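Side-chain contacts in DNA protection during starvation protein (Halobacterium salinarum, PDB 1TJO), which probably protects DNA from oxidative damage by oxidising ferrous iron with hydrogen peroxide and storing it as ferric mineral inside a hollow dodecamer: residues D18-D23 and V85-G90; E28-A33 and L143-T148; W53-E56 and D62-L65. One frame throughout, in Å; residues are numbered along the deposited sequence.

Overall arrangement
Contacts 1 and 2 are neighbours, their centres 10 Å apart, and they touch where Leu88 packs on Cys30 and Val31 and Val85 on Val31. Contact 3 lies on the other side of the chain's centre, about 40 Å from contact 1 and 36 Å from contact 2 between centres. Helix 60-87 serves contacts 1 and 3, and helix 24-54 serves contacts 2 and 3, so contact 3 holds the opposite end of the same helical pair. All touching residues are buried in contact 1, two of three in contact 3; both pack apolar side chains, partly against backbone atoms, beside a magnesium ion. Contact 2, partly buried, sets a leucine and a carboxylate about a cysteine sulfur.

Contact 1 (D18-D23 and V85-G90); sequences DALRMD and VQALGG. With MG (magnesium ion), chain Q.
Leu20 lays its CD1 methyl over the last turn of helix 60-87, at 4.1 Å from Ala87 CB. The same methyl is 3.9 Å from Ala87 O, so it meets the backbone of the helix end as well as its side chain. A second apolar pair sits alongside. Met22 CG stands anti to the backbone N (chi1 -157°), and the chain then bends at both chi2 and chi3, folding the thioether back so that CG and CE both approach one branch of Leu88. The distances to Leu88 CD2 are 4.1 Å from Met22 CG and 4.0 Å from Met22 CE, and the two side chains cross obliquely. The turn that presents Leu88 is a Schellman motif: Gly90 N bonds to Val85 O at 3.0 Å and Gly89 N to Gln86 O at 2.9 Å, with Gly89 at positive phi as the C-prime residue.

Gln86 takes no part in this packing. Its chain bends at chi2 and its OE1 binds a magnesium ion at 2.4 Å, while a water on that ion donates to Gln86 O at 2.9 Å, tying the metal to both side chain and backbone. His168 of a second subunit and Glu56 of a third also bind this ion, and Val85 and Gln86 are assigned to iron translocation. Across the contact itself there is no hydrogen bond, and all four touching residues are buried. Residues 18-23 and 85-90 therefore meet by van der Waals packing alone, with a backbone hydrogen bond between Gly89 and Glu15 tying the loop on further upstream; the amide of Gln86 is turned to the metal, and Arg21 to Glu131 and Asp128 of the second subunit.

Contact 2 (E28-A33 and L143-T148); sequences EQCVDA and LGDHAT
Cys30 SG stands between a methyl group and a carboxylate, 3.7 Å from Leu143 CD1 and equally 3.7 Å from Asp145 OD1, and no hydrogen bond crosses between the segments. The sulfur is anti to its own carbonyl carbon, which carries it from helix 24-54 toward the turn that joins the last two helices. Leu143 forks over the helix surface: CD1 also meets Gln29 CB at 3.7 Å, while CD2 lies against the amide end of Gln29, closest to NE2 at 3.7 Å. The aliphatic root and the flat head of the glutamine are thus touched by different branches of one leucine.

Asp145 is held from its own side. As N-cap of helix 146-169 it accepts from Thr148 N through OD2 at 3.2 Å, with an N-H...O angle of 165°, and Thr148 OG1 donates to OD1 at 2.6 Å. Both donors come from well above the carboxylate plane, by 62° for the amide and 48° for the hydroxyl. Arg84 forms a salt bridge to OD2 and a hydrogen bond to Thr148 OG1, so the buried acid has several polar partners, which would be expected to favour its charged form. Its side of the sulfur is polar, the Leu143 side apolar.

Gly144, at positive phi, closes helix 115-142 in a Schellman motif just before this cap. The contact therefore sets the first turns of helix 24-54 against the reversal between helices 115-142 and 146-169, with Arg84 reaching it from helix 60-87 and Leu88 packing on Cys30 from the loop that follows.

Contact 3 (W53-E56 and D62-L65); sequences WNVE and DLHL. With MG (magnesium ion), chain L.
Val55 and Leu63 supply the apolar part of this contact. CG2 of Val55 meets Leu63 CD1 at 3.9 Å and Leu63 CB at 4.0 Å, the two side chains crossing at about a right angle. The other methyl turns to the helix backbone: with chi1 at 60°, CG1 lies between the valine's own N and carbonyl carbon, and from there it rests 3.8 Å from His64 N and 4.0 Å from His64 CB. Ile115 of helix 115-142 touches both Val55 and Leu63.

Ring stacking and polar bonding belong to the histidine side. His64 stacks on His52, an iron ligand, and its carbonyl oxygen accepts from His52 ND1, consistent with a second-shell place for His64.

Metal binding falls to Glu56, whose side chain starts away from 62-65. Its extended chain carries OE1 to a magnesium ion at 2.0 Å, which Gln86 and His168 of two other subunits also bind; OE2 pairs with Arg8 of one of them. Trp53 and Glu56 are assigned to iron translocation. Across the contact there is only packing, with no hydrogen bond, where helix 24-54 ends and helix 60-87 begins, while Glu56 serves the magnesium ion and His64, through His52, the iron site.

Contact 1 (D18-D23 and V85-G90)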
loop_
_atom_site.group_PDB
_atom_site.type_symbol
_atom_site.label_atom_id
_atom_site.label_comp_id
_atom_site.label_asym_id
_atom_site.label_seq_id
_atom_site.Cartn_x
_atom_site.Cartn_y
_atom_site.Cartn_z
ATOM N N ASP A 18 -38.150 12.752 3.592
ATOM C CA ASP A 18 -38.945 11.869 2.728
ATOM C C ASP A 18 -38.096 10.794 2.042
ATOM O O ASP A 18 -38.577 9.689 1.822
ATOM C CB ASP A 18 -39.758 12.661 1.715
ATOM C CG ASP A 18 -40.838 13.507 2.373
ATOM O OD1 ASP A 18 -41.571 13.009 3.269
ATOM O OD2 ASP A 18 -41.030 14.696 2.048
ATOM N N ALA A 19 -36.852 11.099 1.697
ATOM C CA ALA A 19 -35.939 10.057 1.178
ATOM C C ALA A 19 -35.818 8.904 2.148
ATOM O O ALA A 19 -35.799 7.743 1.728
ATOM C CB ALA A 19 -34.549 10.595 0.887
ATOM N N LEU A 20 -35.662 9.234 3.427
ATOM C CA LEU A 20 -35.488 8.221 4.462
ATOM C C LEU A 20 -36.816 7.764 5.060
ATOM O O LEU A 20 -36.794 6.931 5.952
ATOM C CB LEU A 20 -34.563 8.717 5.583
ATOM C CG LEU A 20 -33.167 9.131 5.140
ATOM C CD1 LEU A 20 -32.303 9.457 6.338
ATOM C CD2 LEU A 20 -32.508 8.036 4.304
ATOM N N ARG A 21 -37.945 8.260 4.563
ATOM C CA ARG A 21 -39.242 7.847 5.057
ATOM C C ARG A 21 -39.328 7.947 6.586
ATOM O O ARG A 21 -39.775 7.028 7.266
ATOM C CB ARG A 21 -39.536 6.419 4.598
ATOM C CG ARG A 21 -39.543 6.221 3.104
ATOM C CD ARG A 21 -40.799 6.692 2.404
ATOM N NE ARG A 21 -40.675 6.711 0.935
ATOM C CZ ARG A 21 -40.903 5.675 0.145
ATOM N NH1 ARG A 21 -41.310 4.514 0.641
ATOM N NH2 ARG A 21 -40.728 5.810 -1.155
ATOM N N MET A 22 -38.902 9.083 7.099
ATOM C CA MET A 22 -38.926 9.381 8.521
ATOM C C MET A 22 -39.680 10.660 8.689
ATOM O O MET A 22 -39.220 11.743 8.326
ATOM C CB MET A 22 -37.508 9.529 9.096
ATOM C CG MET A 22 -37.478 9.284 10.601
ATOM S SD MET A 22 -37.456 7.552 10.980
ATOM C CE MET A 22 -35.777 7.230 10.663
ATOM N N ASP A 23 -40.885 10.531 9.214
ATOM C CA ASP A 23 -41.686 11.691 9.547
ATOM C C ASP A 23 -41.046 12.579 10.616
ATOM O O ASP A 23 -40.283 12.113 11.439
ATOM C CB ASP A 23 -43.038 11.234 10.048
ATOM C CG ASP A 23 -42.915 10.207 11.151
ATOM O OD1 ASP A 23 -42.597 9.014 10.850
ATOM O OD2 ASP A 23 -43.085 10.515 12.346
ATOM N N VAL A 85 -28.188 14.025 12.418
ATOM C CA VAL A 85 -29.119 15.117 12.702
ATOM C C VAL A 85 -29.565 15.785 11.424
ATOM O O VAL A 85 -30.755 15.962 11.210
ATOM C CB VAL A 85 -28.495 16.175 13.582
ATOM C CG1 VAL A 85 -29.341 17.457 13.695
ATOM C CG2 VAL A 85 -28.303 15.573 14.994
ATOM N N GLN A 86 -28.606 16.117 10.576
ATOM C CA GLN A 86 -28.921 16.761 9.311
ATOM C C GLN A 86 -29.753 15.862 8.370
ATOM O O GLN A 86 -30.728 16.339 7.804
ATOM C CB GLN A 86 -27.639 17.234 8.652
ATOM C CG GLN A 86 -27.800 18.457 7.847
ATOM C CD GLN A 86 -28.344 18.095 6.538
ATOM O OE1 GLN A 86 -29.109 18.835 5.908
ATOM N NE2 GLN A 86 -28.008 16.917 6.119
ATOM N N ALA A 87 -29.445 14.571 8.317
ATOM C CA ALA A 87 -30.169 13.629 7.478
ATOM C C ALA A 87 -31.614 13.504 7.895
ATOM O O ALA A 87 -32.475 13.300 7.033
ATOM C CB ALA A 87 -29.531 12.282 7.442
ATOM N N LEU A 88 -31.867 13.650 9.194
ATOM C CA LEU A 88 -33.216 13.566 9.739
ATOM C C LEU A 88 -33.949 14.912 9.700
ATOM O O LEU A 88 -35.052 15.029 10.230
ATOM C CB LEU A 88 -33.174 13.018 11.144
ATOM C CG LEU A 88 -32.716 11.564 11.292
ATOM C CD1 LEU A 88 -32.655 11.217 12.711
ATOM C CD2 LEU A 88 -33.606 10.599 10.554
ATOM N N GLY A 89 -33.334 15.912 9.074
ATOM C CA GLY A 89 -33.966 17.201 8.830
ATOM C C GLY A 89 -33.832 18.220 9.953
ATOM O O GLY A 89 -34.607 19.168 10.022
ATOM N N GLY A 90 -32.882 17.998 10.860
ATOM C CA GLY A 90 -32.557 18.921 11.896
ATOM C C GLY A 90 -31.330 19.764 11.606
ATOM O O GLY A 90 -30.669 19.598 10.552
HETATM MG MG MG Q . -30.826 18.330 4.286
HETATM O O HOH W 1 -31.173 16.356 4.946
HETATM O O HOH W 2 -32.240 19.488 5.409
HETATM O O HOH W 3 -32.322 18.018 2.859
#

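Contact 2 (E28-A33 and L143-T148)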
loop_
_atom_site.group_PDB
_atom_site.type_symbol
_atom_site.label_atom_id
_atom_site.label_comp_id
_atom_site.label_asym_id
_atom_site.label_seq_id
_atom_site.Cartn_x
_atom_site.Cartn_y
_atom_site.Cartn_z
ATOM N N GLU A 28 -37.828 14.250 15.175
ATOM C CA GLU A 28 -37.570 15.236 16.233
ATOM C C GLU A 28 -37.083 14.603 17.541
ATOM O O GLU A 28 -36.184 15.139 18.207
ATOM C CB GLU A 28 -38.819 16.084 16.468
ATOM C CG GLU A 28 -38.555 17.299 17.331
ATOM C CD GLU A 28 -39.814 18.094 17.578
ATOM O OE1 GLU A 28 -40.822 17.860 16.860
ATOM O OE2 GLU A 28 -39.784 18.936 18.503
ATOM N N GLN A 29 -37.637 13.445 17.906
ATOM C CA GLN A 29 -37.202 12.745 19.123
ATOM C C GLN A 29 -35.767 12.263 19.014
ATOM O O GLN A 29 -34.979 12.436 19.929
ATOM C CB GLN A 29 -38.104 11.551 19.414
ATOM C CG GLN A 29 -39.476 11.974 19.839
ATOM C CD GLN A 29 -40.433 10.794 19.992
ATOM O OE1 GLN A 29 -40.349 10.046 20.964
ATOM N NE2 GLN A 29 -41.327 10.620 19.027
ATOM N N CYS A 30 -35.443 11.706 17.860
ATOM C CA CYS A 30 -34.085 11.266 17.582
ATOM C C CYS A 30 -33.129 12.456 17.542
ATOM O O CYS A 30 -32.067 12.378 18.084
ATOM C CB CYS A 30 -34.030 10.488 16.278
ATOM S SG CYS A 30 -34.580 8.746 16.468
ATOM N N VAL A 31 -33.495 13.552 16.878
ATOM C CA VAL A 31 -32.603 14.694 16.741
ATOM C C VAL A 31 -32.312 15.322 18.085
ATOM O O VAL A 31 -31.210 15.710 18.350
ATOM C CB VAL A 31 -33.159 15.719 15.755
ATOM C CG1 VAL A 31 -32.501 17.093 15.909
ATOM C CG2 VAL A 31 -33.041 15.204 14.370
ATOM N N ASP A 32 -33.315 15.424 18.949
ATOM C CA ASP A 32 -33.106 15.959 20.292
ATOM C C ASP A 32 -32.013 15.196 21.017
ATOM O O ASP A 32 -31.110 15.800 21.659
ATOM C CB ASP A 32 -34.405 15.906 21.116
ATOM C CG ASP A 32 -35.475 16.889 20.625
ATOM O OD1 ASP A 32 -35.205 17.720 19.720
ATOM O OD2 ASP A 32 -36.628 16.888 21.122
ATOM N N ALA A 33 -32.032 13.882 20.837
ATOM C CA ALA A 33 -31.066 13.016 21.497
ATOM C C ALA A 33 -29.687 13.153 20.860
ATOM O O ALA A 33 -28.701 13.345 21.562
ATOM C CB ALA A 33 -31.514 11.614 21.436
ATOM N N LEU A 143 -38.379 3.723 18.279
ATOM C CA LEU A 143 -38.996 4.477 17.190
ATOM C C LEU A 143 -38.855 3.792 15.812
ATOM O O LEU A 143 -39.376 4.312 14.854
ATOM C CB LEU A 143 -38.416 5.889 17.103
ATOM C CG LEU A 143 -38.602 6.789 18.333
ATOM C CD1 LEU A 143 -37.759 8.021 18.230
ATOM C CD2 LEU A 143 -40.058 7.161 18.526
ATOM N N GLY A 144 -38.133 2.677 15.705
ATOM C CA GLY A 144 -37.985 1.974 14.435
ATOM C C GLY A 144 -36.894 2.547 13.548
ATOM O O GLY A 144 -36.780 2.214 12.353
ATOM N N ASP A 145 -36.058 3.386 14.150
ATOM C CA ASP A 145 -34.946 4.015 13.422
ATOM C C ASP A 145 -33.708 3.172 13.687
ATOM O O ASP A 145 -32.789 3.541 14.460
ATOM C CB ASP A 145 -34.747 5.466 13.839
ATOM C CG ASP A 145 -33.701 6.167 12.990
ATOM O OD1 ASP A 145 -33.498 7.379 13.216
ATOM O OD2 ASP A 145 -33.045 5.539 12.092
ATOM N N HIS A 146 -33.674 2.048 12.988
ATOM C CA HIS A 146 -32.649 1.029 13.176
ATOM C C HIS A 146 -31.298 1.475 12.692
ATOM O O HIS A 146 -30.283 1.056 13.240
ATOM C CB HIS A 146 -33.062 -0.257 12.461
ATOM C CG HIS A 146 -34.329 -0.822 12.997
ATOM N ND1 HIS A 146 -34.403 -1.406 14.241
ATOM C CD2 HIS A 146 -35.589 -0.811 12.502
ATOM C CE1 HIS A 146 -35.653 -1.765 14.475
ATOM N NE2 HIS A 146 -36.395 -1.411 13.438
ATOM N N ALA A 147 -31.262 2.315 11.676
ATOM C CA ALA A 147 -29.972 2.846 11.225
ATOM C C ALA A 147 -29.333 3.779 12.288
ATOM O O ALA A 147 -28.151 3.678 12.585
ATOM C CB ALA A 147 -30.095 3.557 9.911
ATOM N N THR A 148 -30.116 4.660 12.879
ATOM C CA THR A 148 -29.591 5.471 13.971
ATOM C C THR A 148 -29.138 4.607 15.131
ATOM O O THR A 148 -28.104 4.852 15.686
ATOM C CB THR A 148 -30.612 6.452 14.472
ATOM O OG1 THR A 148 -30.896 7.404 13.443
ATOM C CG2 THR A 148 -30.081 7.254 15.623
#

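Contact 3 (W53-E56 and D62-L65)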
loop_
_atom_site.group_PDB
_atom_site.type_symbol
_atom_site.label_atom_id
_atom_site.label_comp_id
_atom_site.label_asym_id
_atom_site.label_seq_id
_atom_site.Cartn_x
_atom_site.Cartn_y
_atom_site.Cartn_z
ATOM N N TRP A 53 -2.175 17.777 24.082
ATOM C CA TRP A 53 -1.195 18.819 23.925
ATOM C C TRP A 53 -0.313 18.967 25.151
ATOM O O TRP A 53 0.879 19.204 25.027
ATOM C CB TRP A 53 -1.898 20.148 23.647
ATOM C CG TRP A 53 -2.691 20.222 22.355
ATOM C CD1 TRP A 53 -2.428 19.580 21.130
ATOM C CD2 TRP A 53 -3.859 20.996 22.134
ATOM N NE1 TRP A 53 -3.401 19.899 20.228
ATOM C CE2 TRP A 53 -4.275 20.781 20.801
ATOM C CE3 TRP A 53 -4.590 21.856 22.921
ATOM C CZ2 TRP A 53 -5.366 21.418 20.259
ATOM C CZ3 TRP A 53 -5.677 22.490 22.373
ATOM C CH2 TRP A 53 -6.061 22.259 21.081
ATOM N N ASN A 54 -0.896 18.836 26.335
ATOM C CA ASN A 54 -0.255 19.304 27.540
ATOM C C ASN A 54 0.414 18.174 28.335
ATOM O O ASN A 54 1.217 18.455 29.215
ATOM C CB ASN A 54 -1.267 20.029 28.427
ATOM C CG ASN A 54 -1.650 21.400 27.892
ATOM O OD1 ASN A 54 -0.797 22.205 27.610
ATOM N ND2 ASN A 54 -2.928 21.654 27.740
ATOM N N VAL A 55 0.097 16.909 28.049
ATOM C CA VAL A 55 0.582 15.833 28.877
ATOM C C VAL A 55 2.117 15.819 28.920
ATOM O O VAL A 55 2.793 15.955 27.892
ATOM C CB VAL A 55 0.004 14.422 28.496
ATOM C CG1 VAL A 55 0.365 14.030 27.058
ATOM C CG2 VAL A 55 0.420 13.381 29.525
ATOM N N GLU A 56 2.632 15.625 30.117
ATOM C CA GLU A 56 4.065 15.571 30.387
ATOM C C GLU A 56 4.391 14.462 31.360
ATOM O O GLU A 56 3.517 13.979 32.106
ATOM C CB GLU A 56 4.483 16.913 31.034
ATOM C CG GLU A 56 4.479 18.114 30.116
ATOM C CD GLU A 56 4.695 19.476 30.801
ATOM O OE1 GLU A 56 4.749 20.483 30.044
ATOM O OE2 GLU A 56 4.766 19.595 32.049
ATOM N N ASP A 62 3.316 7.889 25.217
ATOM C CA ASP A 62 2.268 6.898 25.068
ATOM C C ASP A 62 0.900 7.575 25.274
ATOM O O ASP A 62 -0.051 7.367 24.500
ATOM C CB ASP A 62 2.419 5.772 26.070
ATOM C CG ASP A 62 1.307 4.784 25.940
ATOM O OD1 ASP A 62 0.480 4.680 26.880
ATOM O OD2 ASP A 62 1.162 4.121 24.882
ATOM N N LEU A 63 0.806 8.432 26.300
ATOM C CA LEU A 63 -0.458 9.130 26.530
ATOM C C LEU A 63 -0.777 10.142 25.463
ATOM O O LEU A 63 -1.918 10.323 25.059
ATOM C CB LEU A 63 -0.449 9.821 27.881
ATOM C CG LEU A 63 -0.588 8.907 29.074
ATOM C CD1 LEU A 63 -0.102 9.585 30.342
ATOM C CD2 LEU A 63 -2.075 8.468 29.144
ATOM N N HIS A 64 0.243 10.812 24.958
ATOM C CA HIS A 64 0.055 11.778 23.886
ATOM C C HIS A 64 -0.555 11.085 22.671
ATOM O O HIS A 64 -1.521 11.582 22.103
ATOM C CB HIS A 64 1.401 12.434 23.538
ATOM C CG HIS A 64 1.373 13.390 22.401
ATOM N ND1 HIS A 64 0.924 14.689 22.522
ATOM C CD2 HIS A 64 1.817 13.264 21.128
ATOM C CE1 HIS A 64 1.042 15.305 21.355
ATOM N NE2 HIS A 64 1.596 14.471 20.497
ATOM N N LEU A 65 -0.037 9.909 22.328
ATOM C CA LEU A 65 -0.521 9.144 21.186
ATOM C C LEU A 65 -1.933 8.680 21.489
ATOM O O LEU A 65 -2.818 8.810 20.622
ATOM C CB LEU A 65 0.443 8.001 20.910
ATOM C CG LEU A 65 1.761 8.529 20.348
ATOM C CD1 LEU A 65 2.838 7.399 20.356
ATOM C CD2 LEU A 65 1.574 9.159 18.959
HETATM MG MG MG L . 5.559 21.423 28.531
HETATM O O HOH W 4 6.609 22.257 27.030
HETATM O O HOH W 5 7.304 21.321 29.478
HETATM O O HOH W 6 5.111 23.198 29.671
#